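Local coordinates for protein transcriptional regulator ComR (Streptococcus vestibularis F0396, PDB 6HU8) that regulates competence as an RNPP-family transcription factor tied to pheromone signalling, and probably binds DNA through its helix-turn-helix domain, at residues A[276-281]-A[285-290]; A[87-92]-A[243-248]; A[143-148]-A[170-175]. All blocks are in the same frame, centred on the assembly; numbering follows the deposited sequence.

Interaction 1 (A[276-281]-A[285-290]); sequences MFASVL and VLEEKT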
loop_
_atom_site.group_PDB
_atom_site.type_symbol
_atom_site.label_atom_id
_atom_site.label_comp_id
_atom_site.label_asym_id
_atom_site.label_seq_id
_atom_site.Cartn_x
_atom_site.Cartn_y
_atom_site.Cartn_z
ATOM N N MET A 276 16.069 -3.672 24.276
ATOM C CA MET A 276 15.542 -4.851 24.956
ATOM C C MET A 276 14.781 -5.774 24.010
ATOM O O MET A 276 15.058 -6.982 23.971
ATOM C CB MET A 276 14.644 -4.435 26.132
ATOM C CG MET A 276 15.439 -4.066 27.386
ATOM S SD MET A 276 14.434 -3.457 28.764
ATOM C CE MET A 276 13.680 -4.933 29.406
ATOM N N PHE A 277 13.837 -5.231 23.232
ATOM C CA PHE A 277 13.057 -6.096 22.347
ATOM C C PHE A 277 13.914 -6.638 21.214
ATOM O O PHE A 277 13.747 -7.783 20.794
ATOM C CB PHE A 277 11.833 -5.375 21.807
ATOM C CG PHE A 277 10.738 -5.237 22.822
ATOM C CD1 PHE A 277 10.287 -6.346 23.514
ATOM C CD2 PHE A 277 10.180 -3.996 23.111
ATOM C CE1 PHE A 277 9.281 -6.227 24.466
ATOM C CE2 PHE A 277 9.178 -3.874 24.057
ATOM C CZ PHE A 277 8.726 -4.999 24.736
ATOM N N ALA A 278 14.881 -5.852 20.764
ATOM C CA ALA A 278 15.829 -6.360 19.773
ATOM C C ALA A 278 16.703 -7.511 20.301
ATOM O O ALA A 278 17.063 -8.420 19.541
ATOM C CB ALA A 278 16.723 -5.228 19.286
ATOM N N SER A 279 17.045 -7.465 21.594
ATOM C CA SER A 279 18.088 -8.331 22.146
ATOM C C SER A 279 17.675 -9.805 22.182
ATOM O O SER A 279 18.532 -10.691 22.178
ATOM C CB SER A 279 18.492 -7.863 23.551
ATOM O OG SER A 279 17.466 -8.091 24.524
ATOM N N VAL A 280 16.372 -10.057 22.202
ATOM C CA VAL A 280 15.864 -11.424 22.295
ATOM C C VAL A 280 15.482 -11.967 20.928
ATOM O O VAL A 280 14.832 -13.015 20.815
ATOM C CB VAL A 280 14.660 -11.501 23.246
ATOM C CG1 VAL A 280 15.120 -11.218 24.676
ATOM C CG2 VAL A 280 13.597 -10.506 22.835
ATOM N N LEU A 281 15.887 -11.251 19.883
ATOM C CA LEU A 281 15.704 -11.738 18.528
ATOM C C LEU A 281 16.831 -12.697 18.168
ATOM O O LEU A 281 17.936 -12.626 18.731
ATOM C CB LEU A 281 15.648 -10.577 17.526
ATOM C CG LEU A 281 14.451 -9.654 17.746
ATOM C CD1 LEU A 281 14.525 -8.466 16.809
ATOM C CD2 LEU A 281 13.166 -10.428 17.547
ATOM N N VAL A 285 21.579 -8.180 14.509
ATOM C CA VAL A 285 21.711 -7.060 13.580
ATOM C C VAL A 285 20.873 -5.871 14.055
ATOM O O VAL A 285 21.385 -4.772 14.226
ATOM C CB VAL A 285 21.289 -7.472 12.142
ATOM C CG1 VAL A 285 21.206 -6.260 11.231
ATOM C CG2 VAL A 285 22.259 -8.524 11.579
ATOM N N LEU A 286 19.588 -6.102 14.298
ATOM C CA LEU A 286 18.698 -5.021 14.737
ATOM C C LEU A 286 19.123 -4.418 16.091
ATOM O O LEU A 286 19.019 -3.200 16.322
ATOM C CB LEU A 286 17.276 -5.568 14.807
ATOM C CG LEU A 286 16.126 -4.594 14.995
ATOM C CD1 LEU A 286 16.285 -3.416 14.035
ATOM C CD2 LEU A 286 14.818 -5.330 14.735
ATOM N N GLU A 287 19.604 -5.261 17.003
ATOM C CA GLU A 287 20.099 -4.746 18.292
ATOM C C GLU A 287 21.311 -3.843 18.135
ATOM O O GLU A 287 21.398 -2.790 18.773
ATOM C CB GLU A 287 20.448 -5.892 19.238
ATOM C CG GLU A 287 21.028 -5.405 20.563
ATOM C CD GLU A 287 21.379 -6.547 21.501
ATOM O OE1 GLU A 287 21.201 -7.726 21.106
ATOM O OE2 GLU A 287 21.823 -6.252 22.632
ATOM N N GLU A 288 22.262 -4.258 17.306
ATOM C CA GLU A 288 23.422 -3.421 17.027
ATOM C C GLU A 288 22.982 -2.110 16.364
ATOM O O GLU A 288 23.430 -1.038 16.753
ATOM C CB GLU A 288 24.420 -4.146 16.122
ATOM C CG GLU A 288 25.038 -5.397 16.740
ATOM C CD GLU A 288 25.558 -6.379 15.689
ATOM O OE1 GLU A 288 25.601 -6.022 14.477
ATOM O OE2 GLU A 288 25.912 -7.518 16.075
ATOM N N LYS A 289 22.125 -2.215 15.357
ATOM C CA LYS A 289 21.620 -1.027 14.658
ATOM C C LYS A 289 20.909 -0.093 15.643
ATOM O O LYS A 289 21.127 1.116 15.629
ATOM C CB LYS A 289 20.667 -1.450 13.525
ATOM C CG LYS A 289 20.032 -0.303 12.718
ATOM C CD LYS A 289 18.834 -0.804 11.875
ATOM C CE LYS A 289 17.487 -0.331 12.453
ATOM N NZ LYS A 289 17.380 -0.466 13.966
ATOM N N THR A 290 20.054 -0.655 16.499
ATOM C CA THR A 290 19.291 0.149 17.450
ATOM C C THR A 290 20.199 0.842 18.461
ATOM O O THR A 290 20.001 2.020 18.787
ATOM C CB THR A 290 18.266 -0.704 18.198
ATOM O OG1 THR A 290 17.289 -1.173 17.266
ATOM C CG2 THR A 290 17.562 0.116 19.282
HETATM O O HOH W 1 18.422 -8.055 17.014
#

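Interaction 2 (A[87-92]-A[243-248]); sequences KFPTYG and HSYKPG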
loop_
_atom_site.group_PDB
_atom_site.type_symbol
_atom_site.label_atom_id
_atom_site.label_comp_id
_atom_site.label_asym_id
_atom_site.label_seq_id
_atom_site.Cartn_x
_atom_site.Cartn_y
_atom_site.Cartn_z
ATOM N N LYS A 87 3.985 -10.775 2.911
ATOM C CA LYS A 87 4.324 -11.197 4.277
ATOM C C LYS A 87 5.835 -11.185 4.539
ATOM O O LYS A 87 6.278 -11.191 5.688
ATOM C CB LYS A 87 3.771 -12.604 4.548
ATOM C CG LYS A 87 2.383 -12.613 5.155
ATOM C CD LYS A 87 1.674 -13.947 4.936
ATOM C CE LYS A 87 2.410 -15.112 5.568
ATOM N NZ LYS A 87 1.576 -16.338 5.437
ATOM N N PHE A 88 6.611 -11.178 3.459
ATOM C CA PHE A 88 8.071 -11.247 3.503
ATOM C C PHE A 88 8.705 -9.920 3.975
ATOM O O PHE A 88 8.653 -8.916 3.257
ATOM C CB PHE A 88 8.574 -11.626 2.101
ATOM C CG PHE A 88 9.999 -12.092 2.052
ATOM C CD1 PHE A 88 11.047 -11.188 2.116
ATOM C CD2 PHE A 88 10.291 -13.439 1.898
ATOM C CE1 PHE A 88 12.360 -11.620 2.060
ATOM C CE2 PHE A 88 11.603 -13.876 1.836
ATOM C CZ PHE A 88 12.639 -12.963 1.920
ATOM N N PRO A 89 9.298 -9.901 5.186
ATOM C CA PRO A 89 9.953 -8.663 5.637
ATOM C C PRO A 89 11.399 -8.571 5.149
ATOM O O PRO A 89 12.014 -9.598 4.861
ATOM C CB PRO A 89 9.896 -8.777 7.161
ATOM C CG PRO A 89 10.041 -10.256 7.399
ATOM C CD PRO A 89 9.355 -10.953 6.219
ATOM N N THR A 90 11.933 -7.358 5.042
ATOM C CA THR A 90 13.317 -7.196 4.613
ATOM C C THR A 90 14.169 -6.542 5.692
ATOM O O THR A 90 15.378 -6.773 5.756
ATOM C CB THR A 90 13.422 -6.353 3.336
ATOM O OG1 THR A 90 12.711 -5.123 3.522
ATOM C CG2 THR A 90 12.838 -7.105 2.145
ATOM N N TYR A 91 13.534 -5.709 6.519
ATOM C CA TYR A 91 14.211 -4.958 7.584
ATOM C C TYR A 91 15.270 -3.998 7.043
ATOM O O TYR A 91 16.073 -3.459 7.806
ATOM C CB TYR A 91 14.868 -5.903 8.602
ATOM C CG TYR A 91 13.938 -6.944 9.166
ATOM C CD1 TYR A 91 12.983 -6.606 10.119
ATOM C CD2 TYR A 91 14.016 -8.271 8.750
ATOM C CE1 TYR A 91 12.124 -7.564 10.636
ATOM C CE2 TYR A 91 13.167 -9.230 9.257
ATOM C CZ TYR A 91 12.222 -8.877 10.199
ATOM O OH TYR A 91 11.372 -9.839 10.703
ATOM N N GLY A 92 15.272 -3.787 5.731
ATOM C CA GLY A 92 16.293 -2.972 5.099
ATOM C C GLY A 92 17.503 -3.792 4.677
ATOM O O GLY A 92 18.393 -3.291 3.978
ATOM N N HIS A 243 7.214 -9.731 16.693
ATOM C CA HIS A 243 8.230 -9.326 17.667
ATOM C C HIS A 243 9.392 -8.540 17.060
ATOM O O HIS A 243 9.946 -7.626 17.691
ATOM C CB HIS A 243 8.772 -10.564 18.390
ATOM C CG HIS A 243 7.698 -11.403 19.003
ATOM N ND1 HIS A 243 7.578 -12.754 18.760
ATOM C CD2 HIS A 243 6.662 -11.066 19.804
ATOM C CE1 HIS A 243 6.524 -13.219 19.407
ATOM N NE2 HIS A 243 5.949 -12.216 20.047
ATOM N N SER A 244 9.779 -8.903 15.846
ATOM C CA SER A 244 10.878 -8.215 15.183
ATOM C C SER A 244 10.571 -6.747 14.842
ATOM O O SER A 244 11.487 -6.000 14.523
ATOM C CB SER A 244 11.267 -8.949 13.904
ATOM O OG SER A 244 11.569 -10.303 14.184
ATOM N N TYR A 245 9.301 -6.346 14.885
ATOM C CA TYR A 245 8.928 -4.989 14.452
ATOM C C TYR A 245 8.904 -3.986 15.592
ATOM O O TYR A 245 8.787 -2.783 15.350
ATOM C CB TYR A 245 7.554 -4.963 13.776
ATOM C CG TYR A 245 7.464 -5.734 12.475
ATOM C CD1 TYR A 245 8.543 -6.480 12.003
ATOM C CD2 TYR A 245 6.293 -5.724 11.723
ATOM C CE1 TYR A 245 8.454 -7.208 10.820
ATOM C CE2 TYR A 245 6.195 -6.446 10.542
ATOM C CZ TYR A 245 7.283 -7.191 10.096
ATOM O OH TYR A 245 7.207 -7.916 8.917
ATOM N N LYS A 246 8.992 -4.476 16.828
ATOM C CA LYS A 246 8.915 -3.609 18.005
ATOM C C LYS A 246 10.054 -2.589 18.106
ATOM O O LYS A 246 9.808 -1.424 18.478
ATOM C CB LYS A 246 8.871 -4.454 19.282
ATOM C CG LYS A 246 7.567 -5.218 19.502
ATOM C CD LYS A 246 7.559 -5.857 20.907
ATOM C CE LYS A 246 6.412 -6.848 21.078
ATOM N NZ LYS A 246 6.623 -7.713 22.279
ATOM N N PRO A 247 11.305 -3.004 17.808
ATOM C CA PRO A 247 12.339 -1.981 18.010
ATOM C C PRO A 247 12.141 -0.727 17.145
ATOM O O PRO A 247 12.324 0.381 17.668
ATOM C CB PRO A 247 13.631 -2.724 17.653
ATOM C CG PRO A 247 13.325 -4.173 18.107
ATOM C CD PRO A 247 11.900 -4.349 17.618
ATOM N N GLY A 248 11.731 -0.881 15.888
ATOM C CA GLY A 248 11.496 0.270 15.033
ATOM C C GLY A 248 10.426 1.203 15.567
ATOM O O GLY A 248 10.473 2.419 15.346
#

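Interaction 3 (A[143-148]-A[170-175]); sequences EIYEDL and FYHLYG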
loop_
_atom_site.group_PDB
_atom_site.type_symbol
_atom_site.label_atom_id
_atom_site.label_comp_id
_atom_site.label_asym_id
_atom_site.label_seq_id
_atom_site.Cartn_x
_atom_site.Cartn_y
_atom_site.Cartn_z
ATOM N N GLU A 143 0.062 7.430 -13.731
ATOM C CA GLU A 143 -1.275 7.678 -14.279
ATOM C C GLU A 143 -2.299 6.700 -13.687
ATOM O O GLU A 143 -3.436 7.071 -13.378
ATOM C CB GLU A 143 -1.234 7.572 -15.813
ATOM C CG GLU A 143 -2.539 7.887 -16.530
ATOM C CD GLU A 143 -2.468 7.656 -18.052
ATOM O OE1 GLU A 143 -1.671 6.804 -18.500
ATOM O OE2 GLU A 143 -3.210 8.323 -18.807
ATOM N N ILE A 144 -1.896 5.441 -13.549
ATOM C CA ILE A 144 -2.746 4.418 -12.950
ATOM C C ILE A 144 -2.887 4.644 -11.442
ATOM O O ILE A 144 -3.997 4.624 -10.895
ATOM C CB ILE A 144 -2.184 2.995 -13.249
ATOM C CG1 ILE A 144 -2.408 2.648 -14.722
ATOM C CG2 ILE A 144 -2.807 1.928 -12.317
ATOM C CD1 ILE A 144 -1.409 1.663 -15.298
ATOM N N TYR A 145 -1.769 4.895 -10.770
ATOM C CA TYR A 145 -1.810 5.160 -9.343
ATOM C C TYR A 145 -2.732 6.343 -9.067
ATOM O O TYR A 145 -3.484 6.337 -8.093
ATOM C CB TYR A 145 -0.399 5.437 -8.797
ATOM C CG TYR A 145 -0.384 6.355 -7.605
ATOM C CD1 TYR A 145 -0.570 5.860 -6.306
ATOM C CD2 TYR A 145 -0.154 7.718 -7.768
ATOM C CE1 TYR A 145 -0.551 6.716 -5.208
ATOM C CE2 TYR A 145 -0.141 8.574 -6.692
ATOM C CZ TYR A 145 -0.334 8.081 -5.425
ATOM O OH TYR A 145 -0.307 8.975 -4.382
ATOM N N GLU A 146 -2.690 7.341 -9.941
ATOM C CA GLU A 146 -3.438 8.576 -9.687
ATOM C C GLU A 146 -4.934 8.302 -9.515
ATOM O O GLU A 146 -5.540 8.771 -8.558
ATOM C CB GLU A 146 -3.219 9.604 -10.799
ATOM C CG GLU A 146 -3.844 10.944 -10.465
ATOM C CD GLU A 146 -3.555 12.035 -11.501
ATOM O OE1 GLU A 146 -4.060 11.930 -12.636
ATOM O OE2 GLU A 146 -2.823 12.999 -11.177
ATOM N N ASP A 147 -5.530 7.524 -10.416
ATOM C CA ASP A 147 -6.972 7.317 -10.317
ATOM C C ASP A 147 -7.329 6.346 -9.193
ATOM O O ASP A 147 -8.320 6.550 -8.488
ATOM C CB ASP A 147 -7.552 6.856 -11.665
ATOM C CG ASP A 147 -7.704 8.015 -12.654
ATOM O OD1 ASP A 147 -7.468 9.176 -12.238
ATOM O OD2 ASP A 147 -8.076 7.778 -13.824
ATOM N N LEU A 148 -6.527 5.304 -8.996
ATOM C CA LEU A 148 -6.771 4.397 -7.862
ATOM C C LEU A 148 -6.640 5.133 -6.514
ATOM O O LEU A 148 -7.417 4.876 -5.596
ATOM C CB LEU A 148 -5.829 3.185 -7.921
ATOM C CG LEU A 148 -6.186 2.255 -9.091
ATOM C CD1 LEU A 148 -5.108 1.205 -9.356
ATOM C CD2 LEU A 148 -7.520 1.567 -8.831
ATOM N N PHE A 170 2.418 7.834 0.487
ATOM C CA PHE A 170 3.405 8.270 1.480
ATOM C C PHE A 170 4.799 8.365 0.866
ATOM O O PHE A 170 5.569 9.285 1.177
ATOM C CB PHE A 170 3.415 7.324 2.686
ATOM C CG PHE A 170 2.147 7.370 3.485
ATOM C CD1 PHE A 170 1.473 8.576 3.665
ATOM C CD2 PHE A 170 1.625 6.226 4.052
ATOM C CE1 PHE A 170 0.299 8.644 4.402
ATOM C CE2 PHE A 170 0.448 6.286 4.798
ATOM C CZ PHE A 170 -0.219 7.494 4.960
ATOM N N TYR A 171 5.102 7.423 -0.025
ATOM C CA TYR A 171 6.352 7.429 -0.779
ATOM C C TYR A 171 6.539 8.716 -1.593
ATOM O O TYR A 171 7.671 9.147 -1.802
ATOM C CB TYR A 171 6.393 6.217 -1.697
ATOM C CG TYR A 171 7.698 5.963 -2.423
ATOM C CD1 TYR A 171 8.845 5.606 -1.729
ATOM C CD2 TYR A 171 7.759 6.011 -3.813
ATOM C CE1 TYR A 171 10.037 5.333 -2.397
ATOM C CE2 TYR A 171 8.938 5.739 -4.491
ATOM C CZ TYR A 171 10.077 5.401 -3.780
ATOM O OH TYR A 171 11.252 5.131 -4.451
ATOM N N HIS A 172 5.441 9.320 -2.050
ATOM C CA HIS A 172 5.515 10.620 -2.738
ATOM C C HIS A 172 5.940 11.745 -1.786
ATOM O O HIS A 172 6.552 12.733 -2.202
ATOM C CB HIS A 172 4.167 11.020 -3.360
ATOM C CG HIS A 172 3.846 10.318 -4.635
ATOM N ND1 HIS A 172 3.714 8.949 -4.719
ATOM C CD2 HIS A 172 3.621 10.796 -5.882
ATOM C CE1 HIS A 172 3.428 8.613 -5.966
ATOM N NE2 HIS A 172 3.358 9.717 -6.690
ATOM N N LEU A 173 5.567 11.608 -0.518
ATOM C CA LEU A 173 5.774 12.674 0.454
ATOM C C LEU A 173 7.160 12.631 1.065
ATOM O O LEU A 173 7.561 13.566 1.745
ATOM C CB LEU A 173 4.737 12.594 1.571
ATOM C CG LEU A 173 3.282 12.729 1.150
ATOM C CD1 LEU A 173 2.395 12.814 2.372
ATOM C CD2 LEU A 173 3.118 13.964 0.271
ATOM N N TYR A 174 7.880 11.537 0.837
ATOM C CA TYR A 174 9.192 11.357 1.443
ATOM C C TYR A 174 10.154 12.487 1.081
ATOM O O TYR A 174 10.342 12.805 -0.093
ATOM C CB TYR A 174 9.798 10.020 1.027
ATOM C CG TYR A 174 11.077 9.704 1.765
ATOM C CD1 TYR A 174 11.045 9.216 3.067
ATOM C CD2 TYR A 174 12.318 9.905 1.169
ATOM C CE1 TYR A 174 12.212 8.929 3.753
ATOM C CE2 TYR A 174 13.492 9.624 1.849
ATOM C CZ TYR A 174 13.433 9.135 3.141
ATOM O OH TYR A 174 14.595 8.850 3.826
ATOM N N GLY A 175 10.758 13.089 2.100
ATOM C CA GLY A 175 11.725 14.148 1.887
ATOM C C GLY A 175 11.120 15.512 1.616
ATOM O O GLY A 175 11.827 16.516 1.630
#

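Interaction 1 (A[276-281]-A[285-290])
A278 aims its methyl group at the backbone of helix 285-296 and lands on E287. A278 CB sits 3.6 Å from E287 CA and 3.8 Å from E287 CB. With only a methyl between them, the two chains come very close here. A278 CA and E287 CA are 4.8 Å apart. The carboxylate end of E287 lies against CA and CB of S279. E287 CG is anti to the backbone N (chi1 177°) and the chain stays extended, which carries the carboxylate back over the end of helix 264-279. E287 OE1 lies 3.3 Å from S279 CA. The carboxylate meets carbon here, and no hydrogen bond joins it to S279. Its charge is met by R291 of its own helix, which forms a salt bridge to OE2. S279 turns its hydroxyl elsewhere. The chi1 of 70° places OG between the backbone N and the carbonyl carbon, and it bonds M276 O at 2.7 Å. S279 N reaches the same oxygen from the same face, so M276 O is gripped twice near the helix end. Beyond the helix end, L281 CD1 meets L286 CD2 obliquely at 3.8 Å. One water joins the backbones. It donates to A278 O at 2.9 Å and accepts from E287 N at 3.0 Å, pairing a carbonyl near one helix end with an amide in the first turn of the next. The contact closes the short connection between two consecutive helices, consistent with the helical hairpins of tetratricopeptide folds. Helix 246-261 packs against both partners, with P247 touching A278 and L286. Further along, T290 rests on A274 and I275 of helix 264-279 and on I251 of helix 246-261.

Interaction 2 (A[87-92]-A[243-248])
Y91 lays the hydroxyl end of its ring obliquely against the side chain of S244. Y91 OH is 3.3 Å from S244 CB, and Y91 CE1 is 3.7 Å from the same carbon. The ring also meets Y245, where the two CE1 atoms, Y91 CE1 and Y245 CE1, come within 3.7 Å. Here Y91 arrives at the edge of the Y245 ring, near its plane, and the two side chains cross at about a right angle. P89 comes to the Y245 edge as well. P89 CB touches Y245 OH at 3.3 Å, again with the side chains roughly perpendicular. The same P89 CB lies 3.8 Å above one face of the Y91 ring, offset toward its rim. P89 therefore sits against both tyrosines. No hydrogen bond crosses between 87-92 and 243-248, so the contact is one of carbon packing around two phenol groups. Both segments belong to the tetratricopeptide region. The first is the loop between helices 76-87 and 94-111, and the second leads into helix 246-261, some 150 residues later. A loop near the start of the region thus meets the N-terminal part of a helix late in it, consistent with the superhelical winding of such folds. The loop is tied down by helix 94-111. R96 NE hydrogen-bonds P89 O, K100 NZ hydrogen-bonds F88 O, and the Y91 side chain also touches R96. Y91 itself has a positive phi of 62°, and G92 follows with phi 90°, a backbone that suits glycine. On the other side, Y245 has its CG beside the backbone N (chi1 -65°), and its ring extends toward the loop. That ring meets F207 and F242 at inclined angles. I204 of helix 200-219 and I237 of helix 226-240 also touch Y245.

Interaction 3 (A[143-148]-A[170-175])
The rings of Y145 and H172 form a strongly offset, near-parallel pair. Their planes differ by 18° and their centroids are 4.7 Å apart, so overlap is slight. H172 CE1 lies over one face of the Y145 ring and is 3.6 Å from Y145 CE2. In return, Y145 OH lies 4.0 Å above one face of the imidazole, offset toward its rim. W135 stacks on H172 too, and Y168 meets both rings edge-to-face. The side chains approach from opposite directions, one from helix 139-152 and one from helix 160-173. Y145 CG is anti to the backbone N (chi1 151°, some way from the ideal 180°), which sends the phenol toward the histidine. The contact is buried and lies within the tetratricopeptide domain, joining two successive helices through an aromatic cluster. Both imidazole nitrogens are engaged, ND1 with Y168 O in its own helix and NE2 with E142 OE2 in the partner helix. These bonds fix the ring's rotation and hold it flat beside Y145. A carbonyl can only accept, and a carboxylate usually does, so the histidine may well carry both protons, with its positive charge probably favoured by E142.

All three interactions fall in the all-helical tetratricopeptide region. Interactions 1 and 2 touch, with centres 11 Å apart and L286 CD2 3.4 Å from S244 O. Helix 264-279 of interaction 1 directly follows helix 246-261 of interaction 2. Interaction 3 is centred about 23 Å from interaction 2 and 33 Å from interaction 1. In sequence it lies between the segments of interaction 2; interaction 1 comes last. Interaction 3 is buried between helices 139-152 and 160-173. The others are surface contacts, of an early loop with helix 246-261 and of the last two helices. R35, in the helix-turn-helix range, salt-bridges E146 and D147, so interaction 3 lies beside the probable DNA-binding part, the others toward the far end.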